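Local atomic coordinates of imine reductase (Bacillus cereus, PDB entry 4D3D), a protein that catalyses the NADPH-dependent, S-selective reduction of cyclic imines such as 2-methylpyrroline, probably as a homodimer of two-domain subunits. Residues A77-I82 with G104-N109; D38-Y43 with R164-V169; L205-A210 with A269-A274; M254-V259 with T278-F283. All coordinates share one frame; numbering follows the deposited sequence.

Overall arrangement
The four contacts fall into two pairs, one in each domain of the subunit. Interactions 1 and 2 lie in the N-terminal Rossmann-type domain, their centres about 14 Å apart, and they touch: Leu-80 packs on Thr-166 and Ile-82 on Leu-167, where helix 157-170 lies against the sheet. Along the chain, interaction 1 forms between the two segments of interaction 2. Interactions 3 and 4 lie in the helical C-terminal domain, about 18 Å apart centre to centre, with alternating segments and both reaching the second subunit. Centres of the two pairs are about 48 to 51 Å apart, so nucleotide-domain core and dimer-forming helices are packed separately.

Interaction 1 (A77-I82 with G104-N109); sequences ANELVI and GKVLVN
Leu-80 lays its CD1 methyl over the neighbouring strand, where it meets CG2 of Val-108 at 3.7 Å and also touches CG1 of Val-106. The side chain crosses Val-108 at a slant, and its first torsion (chi1 -174°, CG anti to the backbone N) brings the branch toward the adjoining strand. Ile-82 uses the same face but lies alongside Val-108 and points the same way, its CD1 3.9 Å from Val-108 CB. On the other face Val-81 and Leu-107 run side by side, with Val-81 CB 3.6 Å from Leu-107 CD1. Successive residues of the two extended strands alternate between faces, and the parallel bridges pair Leu-80 with Val-106, Val-81 with Leu-107 and Ile-82 with Val-108. Three backbone bonds fix this register: Val-106 N to Glu-79 O, Val-81 N to Val-106 O and Val-108 N to Val-81 O, each 2.9 Å between the named atoms and bent by less than 20° at the hydrogen. Before the strands begin, Lys-105 bends at chi2 (-53°) and brings NZ to Asn-78 O at 3.1 Å, well above the carbonyl plane. The same NZ also donates to Leu-75 O, so the ammonium ties together two carbonyls where helix 71-77 leads into the strand. The pair belongs to a beta-alpha-beta unit through helix 88-95, within the parallel part of a Rossmann-type sheet. Strand 23-27 pairs with 80-83 along the edge away from 106-109, strand 131-137 lies beyond 106-109, and helix 157-170 packs over Leu-80 and Val-106.

Interaction 2 (D38-Y43 with R164-V169); sequences DVFLEY and RETLEV
The Phe-40 ring receives the carbonyl oxygen of Thr-166 at its edge, in the ring plane, with CE1 3.5 Å from Thr-166 O. CG2 of Thr-166 also comes to CE1, at 3.6 Å, and the two side chains cross at roughly a right angle. Tyr-43 has Val-39 O, one turn earlier in helix 31-42, at its ring edge, while CG1 of Val-169 approaches both aromatic rings obliquely. That methyl is the shared contact point: Val-169 CG1 lies 4.0 Å from Tyr-43 CG and 3.8 Å from Val-39 CG1. Its first torsion, 173°, places CG1 anti to the backbone N, directing it among the three side chains of 38-43. Val-39 and Tyr-43 run antiparallel alongside Val-169. No hydrogen bond joins the segments, whose axes stand 10.6 Å apart at 109°; the contact buries 229 Å² in all, a small, mainly apolar patch that includes the carbonyl oxygens of Thr-166 and Val-169. Helix 31-42, which in a Rossmann-type domain follows the first strand, here meets helix 157-170. Tyr-45 meets the Phe-40 ring and is touched by Thr-166 and Val-169, while strands 46-50 and 80-83 lie against Phe-40 and Thr-166 respectively.

Interaction 3 (L205-A210 with A269-A274); sequences LAIANA and AGIDIA
Ile-271 points its side chain at helix 182-210 and crosses Ile-207 obliquely, the two CG1 atoms of Ile-271 and Ile-207 being 4.0 Å apart. Its outer methyl turns onto Ala-206, the residue before Ile-207, with Ile-271 CD1 3.7 Å from Ala-206 O and 3.9 Å from Ala-206 CB. A first torsion of -63° sets CG1 anti to the carbonyl carbon of Ile-271, and a further bend at chi2 (-47°) carries CD1 over that alanine. Ala-269 and Ala-210 face one another, CB to CB at 4.0 Å, while Ala-210 CB also rests 3.6 Å from Ala-269 O. The small methyls let the backbones approach closely here, the CA atoms of Ala-210 and Ala-269 being 5.9 Å apart. No hydrogen bond crosses; the side chains meet one another and the backbone by van der Waals contact. Between Ala-269 and Ile-271, Gly-270 turns the chain with a positive phi (64°). Across the dimer interface, Asp-272 forms a salt bridge with Arg-285 of the second subunit, and Ile-207 packs on Ile-189 of that subunit. The arrangement is a helix-to-helix turn: a Schellman motif closes helix 252-268, and a weak capping bond from Ala-274 N to the Asp-272 carboxylate opens helix 274-288.

Interaction 4 (M254-V259 with T278-F283); sequences MGLASV and TVLEVF
Val-259 and Phe-283 form the buried side of this helix pair: CG2 of Val-259 sits over one face of the ring, 4.0 Å from the centroid and 15° off the normal, a CH-pi contact. The other branch, Val-259 CG1, presses on the opposing backbone at Leu-280 CA (3.7 Å) and reaches Val-279 CG1. Its first torsion (chi1 176°, CG1 anti to the backbone N) divides the two methyls between these targets. The ring lies close against the backbone of Gly-255, with Phe-283 CE2 3.7 Å from Gly-255 C. By contrast, the side holding Leu-256 and Leu-280 is partly exposed. These leucines cross at a slant and meet through their CD1 atoms, an unusually tight 3.4 Å between Leu-256 CD1 and Leu-280 CD1, so this more open flank still includes one very close pair. The axes lie 9.6 Å apart at 159°, a nearly antiparallel pairing of consecutive helices 252-268 and 274-288. On the buried side helix 182-210 of the second subunit closes in: its Trp-195 meets Phe-283 edge-to-face and packs on Val-259.

Interaction 1 (A77-I82 with G104-N109)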
loop_
_atom_site.group_PDB
_atom_site.type_symbol
_atom_site.label_atom_id
_atom_site.label_comp_id
_atom_site.label_asym_id
_atom_site.label_seq_id
_atom_site.Cartn_x
_atom_site.Cartn_y
_atom_site.Cartn_z
ATOM N N ALA B 77 -15.335 14.629 -40.651
ATOM C CA ALA B 77 -16.557 13.839 -40.474
ATOM C C ALA B 77 -17.452 14.269 -39.316
ATOM O O ALA B 77 -18.708 14.083 -39.350
ATOM C CB ALA B 77 -16.237 12.367 -40.355
ATOM N N ASN B 78 -16.829 14.712 -38.217
ATOM C CA ASN B 78 -17.549 14.926 -36.987
ATOM C C ASN B 78 -16.871 16.019 -36.148
ATOM O O ASN B 78 -15.651 16.310 -36.283
ATOM C CB ASN B 78 -17.610 13.628 -36.117
ATOM C CG ASN B 78 -18.429 12.541 -36.704
ATOM O OD1 ASN B 78 -17.909 11.518 -37.207
ATOM N ND2 ASN B 78 -19.705 12.743 -36.720
ATOM N N GLU B 79 -17.659 16.563 -35.213
ATOM C CA GLU B 79 -17.159 17.495 -34.190
ATOM C C GLU B 79 -16.358 16.776 -33.114
ATOM O O GLU B 79 -15.293 17.226 -32.732
ATOM C CB GLU B 79 -18.356 18.157 -33.505
ATOM C CG GLU B 79 -18.015 19.050 -32.331
ATOM C CD GLU B 79 -19.313 19.691 -31.766
ATOM O OE1 GLU B 79 -20.295 18.969 -31.471
ATOM O OE2 GLU B 79 -19.357 20.920 -31.749
ATOM N N LEU B 80 -16.880 15.628 -32.684
ATOM C CA LEU B 80 -16.229 14.837 -31.619
ATOM C C LEU B 80 -15.304 13.747 -32.181
ATOM O O LEU B 80 -15.758 12.899 -33.002
ATOM C CB LEU B 80 -17.311 14.225 -30.741
ATOM C CG LEU B 80 -16.783 13.491 -29.510
ATOM C CD1 LEU B 80 -16.107 14.437 -28.561
ATOM C CD2 LEU B 80 -17.900 12.729 -28.798
ATOM N N VAL B 81 -14.025 13.791 -31.733
ATOM C CA VAL B 81 -12.959 12.908 -32.237
ATOM C C VAL B 81 -12.345 12.238 -31.022
ATOM O O VAL B 81 -11.720 12.902 -30.213
ATOM C CB VAL B 81 -11.917 13.755 -32.975
ATOM C CG1 VAL B 81 -10.784 12.857 -33.450
ATOM C CG2 VAL B 81 -12.568 14.579 -34.087
ATOM N N ILE B 82 -12.540 10.922 -30.901
ATOM C CA ILE B 82 -11.863 10.146 -29.855
ATOM C C ILE B 82 -10.444 9.753 -30.302
ATOM O O ILE B 82 -10.299 9.133 -31.341
ATOM C CB ILE B 82 -12.666 8.879 -29.520
ATOM C CG1 ILE B 82 -14.141 9.136 -29.180
ATOM C CG2 ILE B 82 -11.959 8.071 -28.417
ATOM C CD1 ILE B 82 -14.426 10.183 -28.210
ATOM N N GLY B 104 -13.053 24.157 -34.157
ATOM C CA GLY B 104 -14.323 23.596 -33.841
ATOM C C GLY B 104 -14.369 22.105 -33.469
ATOM O O GLY B 104 -15.409 21.557 -33.253
ATOM N N LYS B 105 -13.231 21.450 -33.489
ATOM C CA LYS B 105 -13.186 20.026 -33.160
ATOM C C LYS B 105 -13.005 19.893 -31.646
ATOM O O LYS B 105 -12.384 20.761 -31.028
ATOM C CB LYS B 105 -12.023 19.387 -33.883
ATOM C CG LYS B 105 -12.087 19.492 -35.410
ATOM C CD LYS B 105 -13.416 18.966 -35.937
ATOM C CE LYS B 105 -13.659 19.342 -37.432
ATOM N NZ LYS B 105 -14.942 18.793 -37.912
ATOM N N VAL B 106 -13.500 18.774 -31.126
ATOM C CA VAL B 106 -13.304 18.433 -29.679
ATOM C C VAL B 106 -12.563 17.091 -29.670
ATOM O O VAL B 106 -13.136 16.067 -30.157
ATOM C CB VAL B 106 -14.654 18.278 -28.979
ATOM C CG1 VAL B 106 -14.462 17.828 -27.518
ATOM C CG2 VAL B 106 -15.383 19.602 -28.994
ATOM N N LEU B 107 -11.312 17.104 -29.231
ATOM C CA LEU B 107 -10.412 15.959 -29.228
ATOM C C LEU B 107 -10.471 15.351 -27.816
ATOM O O LEU B 107 -10.212 16.066 -26.843
ATOM C CB LEU B 107 -8.949 16.375 -29.511
ATOM C CG LEU B 107 -8.562 16.790 -30.939
ATOM C CD1 LEU B 107 -9.120 15.876 -32.023
ATOM C CD2 LEU B 107 -9.054 18.215 -31.234
ATOM N N VAL B 108 -10.805 14.077 -27.719
ATOM C CA VAL B 108 -10.814 13.395 -26.406
ATOM C C VAL B 108 -9.560 12.513 -26.392
ATOM O O VAL B 108 -9.513 11.443 -27.039
ATOM C CB VAL B 108 -12.121 12.574 -26.230
ATOM C CG1 VAL B 108 -12.155 11.862 -24.859
ATOM C CG2 VAL B 108 -13.326 13.423 -26.399
ATOM N N ASN B 109 -8.581 12.885 -25.593
ATOM C CA ASN B 109 -7.283 12.214 -25.561
ATOM C C ASN B 109 -7.330 11.183 -24.497
ATOM O O ASN B 109 -7.394 11.554 -23.311
ATOM C CB ASN B 109 -6.186 13.204 -25.169
ATOM C CG ASN B 109 -5.417 13.700 -26.346
ATOM O OD1 ASN B 109 -5.614 14.852 -26.837
ATOM N ND2 ASN B 109 -4.595 12.816 -26.885
#

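Interaction 2 (D38-Y43 with R164-V169)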
loop_
_atom_site.group_PDB
_atom_site.type_symbol
_atom_site.label_atom_id
_atom_site.label_comp_id
_atom_site.label_asym_id
_atom_site.label_seq_id
_atom_site.Cartn_x
_atom_site.Cartn_y
_atom_site.Cartn_z
ATOM N N ASP B 38 -16.798 -0.366 -31.581
ATOM C CA ASP B 38 -17.758 -1.488 -31.583
ATOM C C ASP B 38 -19.014 -1.152 -30.757
ATOM O O ASP B 38 -20.177 -1.352 -31.198
ATOM C CB ASP B 38 -17.001 -2.703 -31.030
ATOM C CG ASP B 38 -17.517 -3.985 -31.528
ATOM O OD1 ASP B 38 -17.351 -4.272 -32.738
ATOM O OD2 ASP B 38 -18.076 -4.716 -30.698
ATOM N N VAL B 39 -18.795 -0.600 -29.569
ATOM C CA VAL B 39 -19.910 -0.210 -28.706
ATOM C C VAL B 39 -20.681 0.937 -29.258
ATOM O O VAL B 39 -21.904 0.922 -29.209
ATOM C CB VAL B 39 -19.441 0.145 -27.299
ATOM C CG1 VAL B 39 -20.541 0.824 -26.477
ATOM C CG2 VAL B 39 -19.014 -1.128 -26.639
ATOM N N PHE B 40 -19.990 1.936 -29.833
ATOM C CA PHE B 40 -20.717 2.980 -30.516
ATOM C C PHE B 40 -21.632 2.387 -31.640
ATOM O O PHE B 40 -22.778 2.825 -31.751
ATOM C CB PHE B 40 -19.775 4.055 -31.119
ATOM C CG PHE B 40 -19.198 5.026 -30.123
ATOM C CD1 PHE B 40 -20.000 5.698 -29.199
ATOM C CD2 PHE B 40 -17.817 5.321 -30.157
ATOM C CE1 PHE B 40 -19.448 6.590 -28.271
ATOM C CE2 PHE B 40 -17.258 6.263 -29.275
ATOM C CZ PHE B 40 -18.082 6.901 -28.340
ATOM N N LEU B 41 -21.098 1.455 -32.446
ATOM C CA LEU B 41 -21.887 0.838 -33.553
ATOM C C LEU B 41 -23.106 0.104 -33.007
ATOM O O LEU B 41 -24.222 0.258 -33.515
ATOM C CB LEU B 41 -21.049 -0.130 -34.417
ATOM C CG LEU B 41 -20.060 0.593 -35.359
ATOM C CD1 LEU B 41 -19.010 -0.382 -35.887
ATOM C CD2 LEU B 41 -20.765 1.354 -36.507
ATOM N N GLU B 42 -22.884 -0.633 -31.947
ATOM C CA GLU B 42 -23.979 -1.344 -31.286
ATOM C C GLU B 42 -25.100 -0.403 -30.829
ATOM O O GLU B 42 -26.256 -0.773 -30.898
ATOM C CB GLU B 42 -23.431 -2.126 -30.111
ATOM C CG GLU B 42 -24.466 -2.937 -29.339
ATOM C CD GLU B 42 -23.856 -3.605 -28.127
ATOM O OE1 GLU B 42 -22.611 -3.720 -28.098
ATOM O OE2 GLU B 42 -24.621 -4.000 -27.214
ATOM N N TYR B 43 -24.764 0.798 -30.378
ATOM C CA TYR B 43 -25.749 1.734 -29.874
ATOM C C TYR B 43 -26.247 2.657 -30.968
ATOM O O TYR B 43 -26.849 3.717 -30.680
ATOM C CB TYR B 43 -25.208 2.492 -28.606
ATOM C CG TYR B 43 -25.289 1.608 -27.349
ATOM C CD1 TYR B 43 -24.331 0.637 -27.098
ATOM C CD2 TYR B 43 -26.375 1.687 -26.462
ATOM C CE1 TYR B 43 -24.407 -0.222 -25.984
ATOM C CE2 TYR B 43 -26.463 0.834 -25.352
ATOM C CZ TYR B 43 -25.492 -0.128 -25.125
ATOM O OH TYR B 43 -25.556 -0.968 -24.022
ATOM N N ARG B 164 -20.954 14.657 -22.847
ATOM C CA ARG B 164 -21.049 13.659 -21.829
ATOM C C ARG B 164 -21.916 12.482 -22.193
ATOM O O ARG B 164 -21.590 11.335 -21.898
ATOM C CB ARG B 164 -21.588 14.346 -20.571
ATOM C CG ARG B 164 -22.051 13.485 -19.471
ATOM C CD ARG B 164 -22.378 14.500 -18.364
ATOM N NE ARG B 164 -22.392 13.744 -17.192
ATOM C CZ ARG B 164 -22.018 14.146 -16.000
ATOM N NH1 ARG B 164 -21.615 15.388 -15.753
ATOM N NH2 ARG B 164 -22.081 13.252 -15.042
ATOM N N GLU B 165 -23.042 12.791 -22.794
ATOM C CA GLU B 165 -23.956 11.744 -23.214
ATOM C C GLU B 165 -23.293 10.712 -24.142
ATOM O O GLU B 165 -23.420 9.502 -23.948
ATOM C CB GLU B 165 -25.172 12.396 -23.871
ATOM C CG GLU B 165 -26.225 11.380 -24.308
ATOM C CD GLU B 165 -27.555 12.013 -24.759
ATOM O OE1 GLU B 165 -27.605 13.076 -25.395
ATOM O OE2 GLU B 165 -28.586 11.435 -24.440
ATOM N N THR B 166 -22.574 11.180 -25.165
ATOM C CA THR B 166 -21.849 10.259 -26.027
ATOM C C THR B 166 -20.749 9.486 -25.238
ATOM O O THR B 166 -20.572 8.285 -25.418
ATOM C CB THR B 166 -21.198 11.033 -27.207
ATOM O OG1 THR B 166 -22.226 11.679 -27.954
ATOM C CG2 THR B 166 -20.377 10.100 -28.089
ATOM N N LEU B 167 -19.951 10.198 -24.444
ATOM C CA LEU B 167 -18.869 9.549 -23.687
ATOM C C LEU B 167 -19.443 8.465 -22.777
ATOM O O LEU B 167 -18.851 7.453 -22.613
ATOM C CB LEU B 167 -18.044 10.586 -22.868
ATOM C CG LEU B 167 -17.282 11.542 -23.799
ATOM C CD1 LEU B 167 -16.637 12.634 -22.961
ATOM C CD2 LEU B 167 -16.257 10.794 -24.645
ATOM N N GLU B 168 -20.618 8.706 -22.194
ATOM C CA GLU B 168 -21.246 7.724 -21.261
ATOM C C GLU B 168 -21.865 6.491 -21.926
ATOM O O GLU B 168 -22.228 5.521 -21.253
ATOM C CB GLU B 168 -22.232 8.463 -20.334
ATOM C CG GLU B 168 -21.509 9.267 -19.283
ATOM C CD GLU B 168 -22.389 10.078 -18.364
ATOM O OE1 GLU B 168 -23.617 10.072 -18.493
ATOM O OE2 GLU B 168 -21.846 10.770 -17.511
ATOM N N VAL B 169 -21.904 6.466 -23.260
ATOM C CA VAL B 169 -22.145 5.211 -23.958
ATOM C C VAL B 169 -20.989 4.212 -23.724
ATOM O O VAL B 169 -21.185 2.994 -23.659
ATOM C CB VAL B 169 -22.294 5.481 -25.468
ATOM C CG1 VAL B 169 -22.371 4.188 -26.252
ATOM C CG2 VAL B 169 -23.467 6.408 -25.709
#

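Interaction 3 (L205-A210 with A269-A274)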
loop_
_atom_site.group_PDB
_atom_site.type_symbol
_atom_site.label_atom_id
_atom_site.label_comp_id
_atom_site.label_asym_id
_atom_site.label_seq_id
_atom_site.Cartn_x
_atom_site.Cartn_y
_atom_site.Cartn_z
ATOM N N LEU B 205 5.083 -11.768 1.335
ATOM C CA LEU B 205 4.861 -13.183 0.997
ATOM C C LEU B 205 6.186 -13.931 0.832
ATOM O O LEU B 205 6.336 -15.099 1.314
ATOM C CB LEU B 205 3.965 -13.320 -0.213
ATOM C CG LEU B 205 3.701 -14.744 -0.678
ATOM C CD1 LEU B 205 2.992 -15.540 0.430
ATOM C CD2 LEU B 205 2.868 -14.656 -1.922
ATOM N N ALA B 206 7.215 -13.331 0.207
ATOM C CA ALA B 206 8.474 -14.010 0.092
ATOM C C ALA B 206 9.120 -14.361 1.454
ATOM O O ALA B 206 9.774 -15.432 1.648
ATOM C CB ALA B 206 9.453 -13.181 -0.711
ATOM N N ILE B 207 9.019 -13.398 2.409
ATOM C CA ILE B 207 9.463 -13.620 3.805
ATOM C C ILE B 207 8.664 -14.785 4.388
ATOM O O ILE B 207 9.299 -15.659 5.031
ATOM C CB ILE B 207 9.320 -12.354 4.649
ATOM C CG1 ILE B 207 10.218 -11.242 4.131
ATOM C CG2 ILE B 207 9.693 -12.641 6.141
ATOM C CD1 ILE B 207 9.984 -9.896 4.790
ATOM N N ALA B 208 7.369 -14.803 4.216
ATOM C CA ALA B 208 6.488 -15.824 4.820
ATOM C C ALA B 208 6.896 -17.197 4.226
ATOM O O ALA B 208 7.097 -18.147 4.932
ATOM C CB ALA B 208 5.095 -15.559 4.457
ATOM N N ASN B 209 7.049 -17.233 2.919
ATOM C CA ASN B 209 7.535 -18.482 2.253
ATOM C C ASN B 209 8.867 -18.966 2.821
ATOM O O ASN B 209 9.031 -20.181 3.034
ATOM C CB ASN B 209 7.654 -18.343 0.698
ATOM C CG ASN B 209 6.351 -18.117 -0.062
ATOM O OD1 ASN B 209 6.429 -17.733 -1.259
ATOM N ND2 ASN B 209 5.203 -18.310 0.512
ATOM N N ALA B 210 9.821 -18.092 3.059
ATOM C CA ALA B 210 11.115 -18.497 3.584
ATOM C C ALA B 210 10.985 -19.134 4.996
ATOM O O ALA B 210 11.850 -19.884 5.389
ATOM C CB ALA B 210 12.070 -17.363 3.581
ATOM N N ALA B 269 15.795 -13.675 6.455
ATOM C CA ALA B 269 15.057 -14.560 5.584
ATOM C C ALA B 269 15.703 -14.755 4.191
ATOM O O ALA B 269 15.189 -15.519 3.421
ATOM C CB ALA B 269 13.594 -14.160 5.452
ATOM N N GLY B 270 16.808 -14.071 3.978
ATOM C CA GLY B 270 17.515 -14.009 2.700
ATOM C C GLY B 270 16.747 -13.371 1.582
ATOM O O GLY B 270 16.968 -13.664 0.407
ATOM N N ILE B 271 15.811 -12.509 1.911
ATOM C CA ILE B 271 14.936 -11.843 0.861
ATOM C C ILE B 271 15.588 -10.514 0.451
ATOM O O ILE B 271 16.292 -9.868 1.213
ATOM C CB ILE B 271 13.523 -11.695 1.466
ATOM C CG1 ILE B 271 12.892 -13.081 1.771
ATOM C CG2 ILE B 271 12.565 -10.833 0.596
ATOM C CD1 ILE B 271 13.022 -14.087 0.642
ATOM N N ASP B 272 15.342 -10.104 -0.804
ATOM C CA ASP B 272 15.902 -8.836 -1.321
ATOM C C ASP B 272 15.490 -7.669 -0.444
ATOM O O ASP B 272 14.335 -7.494 -0.122
ATOM C CB ASP B 272 15.390 -8.576 -2.749
ATOM C CG ASP B 272 16.131 -7.408 -3.451
ATOM O OD1 ASP B 272 17.301 -7.577 -3.832
ATOM O OD2 ASP B 272 15.483 -6.387 -3.664
ATOM N N ILE B 273 16.480 -6.872 -0.113
ATOM C CA ILE B 273 16.366 -5.767 0.835
ATOM C C ILE B 273 15.925 -4.420 0.208
ATOM O O ILE B 273 15.598 -3.506 0.912
ATOM C CB ILE B 273 17.752 -5.551 1.507
ATOM C CG1 ILE B 273 17.554 -4.976 2.839
ATOM C CG2 ILE B 273 18.745 -4.719 0.708
ATOM C CD1 ILE B 273 17.101 -6.111 3.721
ATOM N N ALA B 274 15.970 -4.270 -1.129
ATOM C CA ALA B 274 15.848 -2.932 -1.705
ATOM C C ALA B 274 14.600 -2.192 -1.313
ATOM O O ALA B 274 14.705 -0.975 -1.002
ATOM C CB ALA B 274 15.885 -3.018 -3.239
#

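Interaction 4 (M254-V259 with T278-F283)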
loop_
_atom_site.group_PDB
_atom_site.type_symbol
_atom_site.label_atom_id
_atom_site.label_comp_id
_atom_site.label_asym_id
_atom_site.label_seq_id
_atom_site.Cartn_x
_atom_site.Cartn_y
_atom_site.Cartn_z
ATOM N N MET B 254 9.565 5.909 16.843
ATOM C CA MET B 254 9.004 4.556 17.060
ATOM C C MET B 254 8.741 3.845 15.676
ATOM O O MET B 254 8.919 2.606 15.583
ATOM C CB MET B 254 7.744 4.578 17.904
ATOM C CG MET B 254 7.906 5.121 19.310
ATOM S SD MET B 254 9.040 4.103 20.243
ATOM C CE MET B 254 7.971 2.766 20.761
ATOM N N GLY B 255 8.280 4.596 14.723
ATOM C CA GLY B 255 8.142 4.101 13.330
ATOM C C GLY B 255 9.443 3.643 12.767
ATOM O O GLY B 255 9.518 2.594 12.151
ATOM N N LEU B 256 10.514 4.467 12.923
ATOM C CA LEU B 256 11.833 4.040 12.464
ATOM C C LEU B 256 12.287 2.689 13.047
ATOM O O LEU B 256 12.720 1.790 12.396
ATOM C CB LEU B 256 12.917 5.097 12.837
ATOM C CG LEU B 256 14.350 4.742 12.543
ATOM C CD1 LEU B 256 14.624 4.568 11.063
ATOM C CD2 LEU B 256 15.320 5.779 13.211
ATOM N N ALA B 257 12.103 2.523 14.383
ATOM C CA ALA B 257 12.461 1.297 14.995
ATOM C C ALA B 257 11.673 0.083 14.439
ATOM O O ALA B 257 12.212 -0.991 14.273
ATOM C CB ALA B 257 12.195 1.399 16.505
ATOM N N SER B 258 10.411 0.294 14.179
ATOM C CA SER B 258 9.570 -0.719 13.577
ATOM C C SER B 258 10.033 -1.139 12.133
ATOM O O SER B 258 10.173 -2.326 11.822
ATOM C CB SER B 258 8.164 -0.208 13.544
ATOM O OG SER B 258 7.255 -1.105 13.006
ATOM N N VAL B 259 10.387 -0.133 11.357
ATOM C CA VAL B 259 10.908 -0.393 10.023
ATOM C C VAL B 259 12.221 -1.115 10.075
ATOM O O VAL B 259 12.496 -2.030 9.298
ATOM C CB VAL B 259 10.995 0.922 9.194
ATOM C CG1 VAL B 259 11.633 0.646 7.840
ATOM C CG2 VAL B 259 9.624 1.519 8.984
ATOM N N THR B 278 14.609 1.152 1.148
ATOM C CA THR B 278 14.148 2.475 0.684
ATOM C C THR B 278 13.193 3.146 1.688
ATOM O O THR B 278 13.292 4.316 1.997
ATOM C CB THR B 278 13.530 2.373 -0.734
ATOM O OG1 THR B 278 14.599 1.982 -1.636
ATOM C CG2 THR B 278 13.001 3.704 -1.145
ATOM N N VAL B 279 12.243 2.345 2.207
ATOM C CA VAL B 279 11.351 2.848 3.276
ATOM C C VAL B 279 12.180 3.342 4.462
ATOM O O VAL B 279 11.914 4.465 4.966
ATOM C CB VAL B 279 10.361 1.722 3.695
ATOM C CG1 VAL B 279 9.531 2.091 4.899
ATOM C CG2 VAL B 279 9.440 1.296 2.519
ATOM N N LEU B 280 13.112 2.500 4.917
ATOM C CA LEU B 280 13.983 2.838 6.040
ATOM C C LEU B 280 14.731 4.186 5.793
ATOM O O LEU B 280 14.809 5.028 6.666
ATOM C CB LEU B 280 15.024 1.714 6.274
ATOM C CG LEU B 280 15.967 1.956 7.460
ATOM C CD1 LEU B 280 15.138 2.125 8.725
ATOM C CD2 LEU B 280 16.977 0.838 7.565
ATOM N N GLU B 281 15.246 4.381 4.604
ATOM C CA GLU B 281 15.986 5.599 4.308
ATOM C C GLU B 281 15.108 6.845 4.298
ATOM O O GLU B 281 15.538 7.937 4.672
ATOM C CB GLU B 281 16.790 5.440 3.041
ATOM C CG GLU B 281 17.618 6.711 2.644
ATOM C CD GLU B 281 18.691 7.178 3.664
ATOM O OE1 GLU B 281 19.062 6.398 4.621
ATOM O OE2 GLU B 281 19.137 8.378 3.501
ATOM N N VAL B 282 13.863 6.728 3.891
ATOM C CA VAL B 282 12.893 7.827 4.026
ATOM C C VAL B 282 12.745 8.207 5.515
ATOM O O VAL B 282 12.794 9.396 5.894
ATOM C CB VAL B 282 11.527 7.502 3.398
ATOM C CG1 VAL B 282 10.564 8.627 3.651
ATOM C CG2 VAL B 282 11.632 7.289 1.890
ATOM N N PHE B 283 12.465 7.196 6.348
ATOM C CA PHE B 283 12.360 7.415 7.818
ATOM C C PHE B 283 13.617 8.077 8.376
ATOM O O PHE B 283 13.501 9.020 9.173
ATOM C CB PHE B 283 12.085 6.119 8.554
ATOM C CG PHE B 283 10.592 5.740 8.597
ATOM C CD1 PHE B 283 9.967 5.183 7.499
ATOM C CD2 PHE B 283 9.863 5.956 9.743
ATOM C CE1 PHE B 283 8.606 4.955 7.547
ATOM C CE2 PHE B 283 8.486 5.652 9.805
ATOM C CZ PHE B 283 7.895 5.127 8.684
#